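PDB 6INR: putative effector, AYWB SAP54-like protein from 'Echinacea purpurea' witches'-broom phytoplasma, which probably acts as a secreted effector that interacts with plant MADS transcription factors and causes phyllody, the leaf-like development of floral organs. Local coordinates for residues 21-26 / 79-84; 31-36 / 72-77; 46-51 / 58-63. All blocks are in the same frame, centred on the assembly; numbering follows the deposited sequence.

Interaction 1. Residues 21-26 / 79-84; sequences LTIEEN and KTYKNL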
# COMPACT_ATOMS: atom_id res chain seq x y z
N LEU A 21 -16.03 7.04 -11.56
CA LEU A 21 -15.83 5.57 -11.70
C LEU A 21 -14.34 5.35 -11.87
O LEU A 21 -13.75 4.45 -11.31
CB LEU A 21 -16.66 4.95 -12.84
CG LEU A 21 -18.17 5.15 -12.73
CD1 LEU A 21 -18.91 4.57 -13.94
CD2 LEU A 21 -18.72 4.55 -11.44
N THR A 22 -13.71 6.25 -12.58
CA THR A 22 -12.28 6.17 -12.73
C THR A 22 -11.57 6.33 -11.38
O THR A 22 -10.64 5.58 -11.08
CB THR A 22 -11.78 7.19 -13.73
OG1 THR A 22 -12.14 6.73 -15.03
CG2 THR A 22 -10.29 7.32 -13.67
N ILE A 23 -12.01 7.29 -10.58
CA ILE A 23 -11.34 7.53 -9.27
C ILE A 23 -11.60 6.34 -8.34
O ILE A 23 -10.68 5.81 -7.75
CB ILE A 23 -11.73 8.84 -8.53
CG1 ILE A 23 -11.41 10.10 -9.36
CG2 ILE A 23 -10.97 8.94 -7.20
CD1 ILE A 23 -9.95 10.24 -9.75
N GLU A 24 -12.85 5.95 -8.21
CA GLU A 24 -13.21 4.79 -7.38
C GLU A 24 -12.39 3.56 -7.69
O GLU A 24 -12.00 2.84 -6.77
CB GLU A 24 -14.68 4.47 -7.47
CG GLU A 24 -15.52 5.57 -6.83
CD GLU A 24 -16.96 5.17 -6.60
OE1 GLU A 24 -17.59 4.65 -7.55
OE2 GLU A 24 -17.47 5.40 -5.47
N GLU A 25 -12.12 3.30 -8.97
CA GLU A 25 -11.33 2.14 -9.35
C GLU A 25 -9.90 2.30 -8.84
O GLU A 25 -9.28 1.37 -8.36
CB GLU A 25 -11.36 1.94 -10.87
CG GLU A 25 -10.47 0.81 -11.41
CD GLU A 25 -10.52 0.65 -12.93
OE1 GLU A 25 -10.61 1.68 -13.66
OE2 GLU A 25 -10.47 -0.52 -13.42
N ASN A 26 -9.39 3.50 -8.99
CA ASN A 26 -8.06 3.84 -8.46
C ASN A 26 -7.97 3.64 -6.95
O ASN A 26 -6.95 3.19 -6.40
CB ASN A 26 -7.73 5.28 -8.79
CG ASN A 26 -7.20 5.44 -10.20
OD1 ASN A 26 -6.37 4.65 -10.65
ND2 ASN A 26 -7.62 6.50 -10.88
N LYS A 79 -5.75 9.61 0.31
CA LYS A 79 -6.33 10.88 0.79
C LYS A 79 -6.61 11.81 -0.38
O LYS A 79 -7.71 12.35 -0.51
CB LYS A 79 -5.41 11.59 1.82
CG LYS A 79 -6.00 11.61 3.23
CD LYS A 79 -5.27 12.59 4.14
CE LYS A 79 -6.15 13.07 5.30
NZ LYS A 79 -5.58 14.26 6.01
N THR A 80 -5.60 11.98 -1.21
CA THR A 80 -5.72 12.83 -2.40
C THR A 80 -6.85 12.36 -3.33
O THR A 80 -7.63 13.17 -3.85
CB THR A 80 -4.44 12.84 -3.23
OG1 THR A 80 -3.34 13.28 -2.41
CG2 THR A 80 -4.60 13.75 -4.44
N TYR A 81 -6.92 11.05 -3.55
CA TYR A 81 -7.97 10.48 -4.43
C TYR A 81 -9.35 10.79 -3.89
O TYR A 81 -10.24 11.15 -4.63
CB TYR A 81 -7.85 8.95 -4.63
CG TYR A 81 -6.86 8.52 -5.70
CD1 TYR A 81 -6.94 9.01 -7.00
CD2 TYR A 81 -5.89 7.59 -5.42
CE1 TYR A 81 -6.04 8.60 -7.98
CE2 TYR A 81 -4.98 7.18 -6.38
CZ TYR A 81 -5.05 7.68 -7.66
OH TYR A 81 -4.12 7.25 -8.60
N LYS A 82 -9.51 10.63 -2.58
CA LYS A 82 -10.81 10.94 -1.93
C LYS A 82 -11.16 12.42 -2.06
O LYS A 82 -12.31 12.77 -2.20
CB LYS A 82 -10.83 10.48 -0.46
CG LYS A 82 -10.62 8.98 -0.27
CD LYS A 82 -10.50 8.54 1.17
CE LYS A 82 -11.82 8.67 1.92
NZ LYS A 82 -11.76 8.12 3.30
N ASN A 83 -10.14 13.28 -2.05
CA ASN A 83 -10.34 14.74 -2.27
C ASN A 83 -10.99 14.94 -3.64
O ASN A 83 -12.00 15.63 -3.79
CB ASN A 83 -9.01 15.50 -2.28
CG ASN A 83 -8.66 16.12 -0.95
OD1 ASN A 83 -9.52 16.45 -0.15
ND2 ASN A 83 -7.36 16.32 -0.73
N LEU A 84 -10.37 14.31 -4.62
CA LEU A 84 -10.76 14.42 -6.04
C LEU A 84 -12.22 14.10 -6.34
O LEU A 84 -12.85 14.79 -7.13
CB LEU A 84 -9.90 13.55 -6.94
CG LEU A 84 -8.55 14.15 -7.35
CD1 LEU A 84 -7.60 13.08 -7.84
CD2 LEU A 84 -8.76 15.17 -8.45
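I23 faces Y81 where helix 16-49 and helix 55-84 run antiparallel, with the axes of segments 21-26 and 79-84 9.7 Å apart at closest approach and 162° between their directions. The CA atoms of I23 and Y81 are the nearest pair across the two segments. This is the open end of an antiparallel alpha-helical hairpin, with a bound cadmium ion about 6 Å from the I23 side chain. N26, one turn after I23, covers one face of the Y81 ring. Its CB lies 3.9 Å from the ring centroid, nearly over the face but shifted toward the rim, which makes a CH-pi contact. The N26 amide is nearly parallel to the ring, 15° between the planes, in a layer above the CE1-CZ-OH rim. N26 CG is 3.9 Å from Y81 OH.

I23 meets the base of the same residue. Its CG2 sits 3.5 Å from Y81 O and 4.0 Å from Y81 CD1, reaching the ring obliquely. CG1 of I23 takes the other branch, beside the backbone N (chi1 -59°), and carries CD1 to 4.2 Å from CD1 of L84. I27 and L30 of helix 16-49 also touch Y81, and L85 touches I23.

With no hydrogen bond between them, the segments are joined by apolar and CH-pi contacts. I23 is buried, L84 lies at the exposed margin, and the tyrosine ring reaches across to the partner helix, one face under N26.

Interaction 2. Residues 31-36 / 72-77; sequences KQKIYD and DNQKEQ
Q74 reaches I34 with CG set anti to its carbonyl carbon (chi1 -62°) and the chain extended beyond it, which carries the amide across to the other helix. I34 answers with CG1 beside its own backbone N (chi1 -76°), and CD1 continues outward toward Q74 and K75. The two chains lie side by side, pointing opposite ways.

CG1 of I34 is 3.5 Å from CB of Q74 and 3.4 Å from OE1 of Q74. CD1 of I34 goes further, to 3.7 Å from Q74 CB and 4.2 Å from K75 CG. The isoleucine thus lies along the aliphatic base of the glutamine and ends against the start of the lysine chain.

The Q74 amide has its polar partner just past segment 31-36. OE1 accepts a hydrogen bond from ND2 of N37, which ties the amide to helix 16-49. NE2 of Q74 lies 3.9 Å from CB of K33. The K33 chain then bends and leads its amine away from helix 55-84. No hydrogen bond joins the two segments directly.

The segments run nearly antiparallel, 158° between their directions, with axes 9.8 Å apart at closest approach. This surface contact joins the two arms of an antiparallel alpha-helical hairpin near its middle. L30 of helix 16-49 touches both Q74 and Q77, so the same pair of helices continues the contact toward the N-terminal side of helix 16-49.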
# COMPACT_ATOMS: atom_id res chain seq x y z
N LYS A 31 -6.32 0.47 -2.17
CA LYS A 31 -6.63 -0.29 -0.96
C LYS A 31 -6.21 -1.76 -1.01
O LYS A 31 -5.80 -2.34 0.01
CB LYS A 31 -8.12 -0.23 -0.69
CG LYS A 31 -8.59 1.12 -0.19
CD LYS A 31 -10.01 0.94 0.32
CE LYS A 31 -10.78 2.23 0.46
NZ LYS A 31 -12.23 1.89 0.60
N GLN A 32 -6.34 -2.40 -2.17
CA GLN A 32 -5.88 -3.78 -2.29
C GLN A 32 -4.37 -3.85 -2.16
O GLN A 32 -3.84 -4.83 -1.65
CB GLN A 32 -6.30 -4.41 -3.61
CG GLN A 32 -7.81 -4.51 -3.74
CD GLN A 32 -8.27 -4.99 -5.10
OE1 GLN A 32 -7.71 -4.64 -6.14
NE2 GLN A 32 -9.32 -5.79 -5.09
N LYS A 33 -3.68 -2.85 -2.69
CA LYS A 33 -2.23 -2.79 -2.57
C LYS A 33 -1.80 -2.61 -1.10
O LYS A 33 -0.87 -3.23 -0.60
CB LYS A 33 -1.65 -1.67 -3.44
CG LYS A 33 -1.33 -2.05 -4.88
CD LYS A 33 -1.43 -0.85 -5.80
CE LYS A 33 -0.44 -0.90 -6.96
NZ LYS A 33 -0.59 -2.07 -7.88
N ILE A 34 -2.51 -1.76 -0.40
CA ILE A 34 -2.20 -1.52 1.00
C ILE A 34 -2.42 -2.80 1.79
O ILE A 34 -1.62 -3.18 2.64
CB ILE A 34 -3.07 -0.38 1.56
CG1 ILE A 34 -2.53 0.96 1.05
CG2 ILE A 34 -3.11 -0.45 3.08
CD1 ILE A 34 -3.54 2.06 1.18
N TYR A 35 -3.54 -3.45 1.52
CA TYR A 35 -3.84 -4.76 2.15
C TYR A 35 -2.75 -5.78 1.90
O TYR A 35 -2.33 -6.47 2.79
CB TYR A 35 -5.18 -5.32 1.69
CG TYR A 35 -5.55 -6.61 2.43
CD1 TYR A 35 -5.07 -7.83 2.01
CD2 TYR A 35 -6.39 -6.59 3.52
CE1 TYR A 35 -5.41 -9.00 2.67
CE2 TYR A 35 -6.75 -7.76 4.18
CZ TYR A 35 -6.26 -8.96 3.74
OH TYR A 35 -6.60 -10.12 4.44
N ASP A 36 -2.24 -5.83 0.68
CA ASP A 36 -1.22 -6.83 0.33
C ASP A 36 0.12 -6.47 0.90
O ASP A 36 0.92 -7.35 1.25
CB ASP A 36 -1.06 -7.03 -1.17
CG ASP A 36 -2.30 -7.63 -1.81
OD1 ASP A 36 -3.13 -8.29 -1.10
OD2 ASP A 36 -2.49 -7.42 -3.04
N ASP A 72 2.72 3.99 3.49
CA ASP A 72 2.61 5.37 3.97
C ASP A 72 2.19 6.31 2.88
O ASP A 72 1.30 7.12 3.08
CB ASP A 72 3.93 5.88 4.58
CG ASP A 72 4.02 5.62 6.09
OD1 ASP A 72 2.96 5.68 6.77
OD2 ASP A 72 5.14 5.34 6.59
N ASN A 73 2.85 6.18 1.73
CA ASN A 73 2.49 6.94 0.51
C ASN A 73 1.09 6.62 0.06
O ASN A 73 0.33 7.50 -0.29
CB ASN A 73 3.41 6.64 -0.66
CG ASN A 73 4.82 7.05 -0.39
OD1 ASN A 73 5.17 8.22 -0.53
ND2 ASN A 73 5.63 6.10 0.09
N GLN A 74 0.78 5.33 0.08
CA GLN A 74 -0.49 4.86 -0.48
C GLN A 74 -1.64 5.43 0.31
O GLN A 74 -2.65 5.81 -0.26
CB GLN A 74 -0.54 3.35 -0.54
CG GLN A 74 0.56 2.86 -1.46
CD GLN A 74 0.72 1.38 -1.48
OE1 GLN A 74 0.44 0.71 -0.51
NE2 GLN A 74 1.20 0.86 -2.61
N LYS A 75 -1.45 5.55 1.61
CA LYS A 75 -2.49 6.20 2.44
C LYS A 75 -2.56 7.70 2.16
O LYS A 75 -3.62 8.32 2.19
CB LYS A 75 -2.24 5.97 3.92
CG LYS A 75 -2.26 4.51 4.32
CD LYS A 75 -2.63 4.33 5.77
CE LYS A 75 -1.61 4.96 6.71
NZ LYS A 75 -2.00 4.79 8.14
N GLU A 76 -1.42 8.27 1.84
CA GLU A 76 -1.37 9.66 1.32
C GLU A 76 -2.20 9.81 0.04
O GLU A 76 -3.10 10.67 -0.06
CB GLU A 76 0.09 10.08 1.00
CG GLU A 76 0.81 10.92 2.05
CD GLU A 76 2.07 11.57 1.47
OE1 GLU A 76 3.05 10.83 1.19
OE2 GLU A 76 2.08 12.81 1.26
N GLN A 77 -1.88 8.99 -0.95
CA GLN A 77 -2.59 8.99 -2.27
C GLN A 77 -4.04 8.79 -2.07
O GLN A 77 -4.86 9.41 -2.70
CB GLN A 77 -2.16 7.83 -3.15
CG GLN A 77 -1.18 8.21 -4.21
CD GLN A 77 -0.30 7.05 -4.58
OE1 GLN A 77 -0.72 6.08 -5.22
NE2 GLN A 77 0.95 7.14 -4.17

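Interaction 3. Residues 46-51 / 58-63; sequences KGLQGS and ENLLKL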
# COMPACT_ATOMS: atom_id res chain seq x y z
N LYS A 46 6.71 -12.83 11.05
CA LYS A 46 6.87 -14.30 11.20
C LYS A 46 8.30 -14.74 10.84
O LYS A 46 8.95 -15.49 11.57
CB LYS A 46 5.86 -15.06 10.32
CG LYS A 46 4.59 -15.45 11.05
CD LYS A 46 3.42 -15.62 10.11
CE LYS A 46 3.63 -16.68 9.05
NZ LYS A 46 2.42 -16.87 8.19
N GLY A 47 8.77 -14.23 9.72
CA GLY A 47 10.09 -14.60 9.20
C GLY A 47 11.19 -14.18 10.15
O GLY A 47 12.25 -14.80 10.20
N LEU A 48 10.90 -13.13 10.92
CA LEU A 48 11.85 -12.58 11.91
C LEU A 48 11.95 -13.43 13.17
O LEU A 48 12.94 -13.37 13.90
CB LEU A 48 11.48 -11.15 12.30
CG LEU A 48 11.95 -10.05 11.34
CD1 LEU A 48 11.26 -8.73 11.64
CD2 LEU A 48 13.46 -9.87 11.37
N GLN A 49 10.91 -14.22 13.42
CA GLN A 49 10.84 -15.17 14.58
C GLN A 49 11.62 -16.46 14.37
O GLN A 49 11.84 -17.21 15.32
CB GLN A 49 9.40 -15.63 14.89
CG GLN A 49 8.29 -14.63 14.62
CD GLN A 49 8.42 -13.38 15.44
OE1 GLN A 49 9.52 -12.83 15.57
NE2 GLN A 49 7.31 -12.91 15.99
N GLY A 50 11.98 -16.75 13.13
CA GLY A 50 12.62 -18.03 12.78
C GLY A 50 14.13 -18.08 13.01
O GLY A 50 14.74 -17.15 13.55
N SER A 51 14.70 -19.19 12.58
CA SER A 51 16.15 -19.43 12.67
C SER A 51 16.87 -18.76 11.49
O SER A 51 17.00 -19.32 10.40
CB SER A 51 16.47 -20.92 12.69
OG SER A 51 16.16 -21.52 11.45
N GLU A 58 18.93 -8.75 8.90
CA GLU A 58 19.26 -7.39 8.45
C GLU A 58 18.35 -6.97 7.31
O GLU A 58 17.83 -5.86 7.30
CB GLU A 58 20.73 -7.28 8.03
CG GLU A 58 21.23 -5.84 7.85
CD GLU A 58 22.60 -5.75 7.17
OE1 GLU A 58 23.04 -4.61 6.86
OE2 GLU A 58 23.23 -6.81 6.92
N ASN A 59 18.16 -7.88 6.37
CA ASN A 59 17.32 -7.61 5.16
C ASN A 59 15.82 -7.69 5.37
O ASN A 59 15.07 -6.90 4.81
CB ASN A 59 17.74 -8.51 4.02
CG ASN A 59 19.23 -8.40 3.73
OD1 ASN A 59 19.84 -7.34 3.91
ND2 ASN A 59 19.83 -9.52 3.33
N LEU A 60 15.39 -8.62 6.21
CA LEU A 60 13.98 -8.65 6.61
C LEU A 60 13.56 -7.34 7.26
O LEU A 60 12.39 -6.98 7.26
CB LEU A 60 13.68 -9.79 7.57
CG LEU A 60 13.73 -11.21 7.00
CD1 LEU A 60 13.20 -12.16 8.06
CD2 LEU A 60 12.95 -11.35 5.70
N LEU A 61 14.52 -6.61 7.79
CA LEU A 61 14.20 -5.37 8.50
C LEU A 61 14.17 -4.20 7.55
O LEU A 61 13.43 -3.25 7.75
CB LEU A 61 15.18 -5.12 9.64
CG LEU A 61 14.97 -6.07 10.84
CD1 LEU A 61 16.18 -6.03 11.78
CD2 LEU A 61 13.66 -5.77 11.58
N LYS A 62 15.00 -4.28 6.53
CA LYS A 62 15.03 -3.29 5.44
C LYS A 62 13.74 -3.36 4.60
O LYS A 62 13.14 -2.33 4.29
CB LYS A 62 16.25 -3.48 4.52
CG LYS A 62 17.54 -3.75 5.28
CD LYS A 62 18.80 -3.25 4.56
CE LYS A 62 20.08 -3.35 5.40
NZ LYS A 62 19.98 -2.72 6.75
N LEU A 63 13.35 -4.58 4.25
CA LEU A 63 12.09 -4.85 3.53
C LEU A 63 10.93 -4.31 4.32
O LEU A 63 10.06 -3.63 3.79
CB LEU A 63 11.86 -6.35 3.32
CG LEU A 63 12.63 -7.08 2.22
CD1 LEU A 63 12.21 -8.54 2.18
CD2 LEU A 63 12.43 -6.42 0.87
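L48 packs on L60 and L61 through apolar contacts. CD2 of L48 lies 3.8 Å from CB of L60, and these two side chains overlap flank to flank with their ends reversed. The CA atoms of L48 and L60 are 6.9 Å apart, the nearest pair between the segments. CD1 of L48 is 3.8 Å from CD2 of L61, which comes in nearly perpendicular to L48. L48 CG stands beside its backbone N (chi1 -82°), and this turns the forked end of the side chain toward the partner helix. CD2 then lies between L60 and L61, while CD1 meets L61 alone.

The next group is side chain against backbone. CD1 of L60 lies on the peptide of G47, 3.5 Å from G47 O, and is 3.8 Å from the backbone N of L48. The fit is close here: G47 offers no side chain on the face turned to L60, so the leucine methyl reaches the main chain.

No hydrogen bond crosses between the segments. K62 NZ and E58 OE1 form a salt bridge at 3.6 Å within 58-63, and K46 NZ is hydrogen-bonded to N43 OD1 earlier on helix 16-49.

I44, a turn before L48, touches both L60 and L63 and extends the apolar strip. The arrangement is that of an alpha-helical hairpin near its turn, with L48 on the first arm close to the connecting loop and L60 and L61 in the second turn of the other.

Overall arrangement
Helix 16-49 leaves the N-terminal end and supplies the first segment of every contact, in the order 21-26, 31-36 and 46-51. The chain turns through a short loop, and helix 55-84 runs back, giving 58-63, 72-77 and 79-84. The contacts nest without crossing. Interaction 3 closes the innermost loop, interaction 2 encloses it, and interaction 1 closes the widest one. Interactions 1 and 3 lie on opposite sides of the chain's centre, with centres 34 Å apart; interaction 2 lies near the middle. Together they tie the open end, the centre and the turn end of one two-helix antiparallel hairpin.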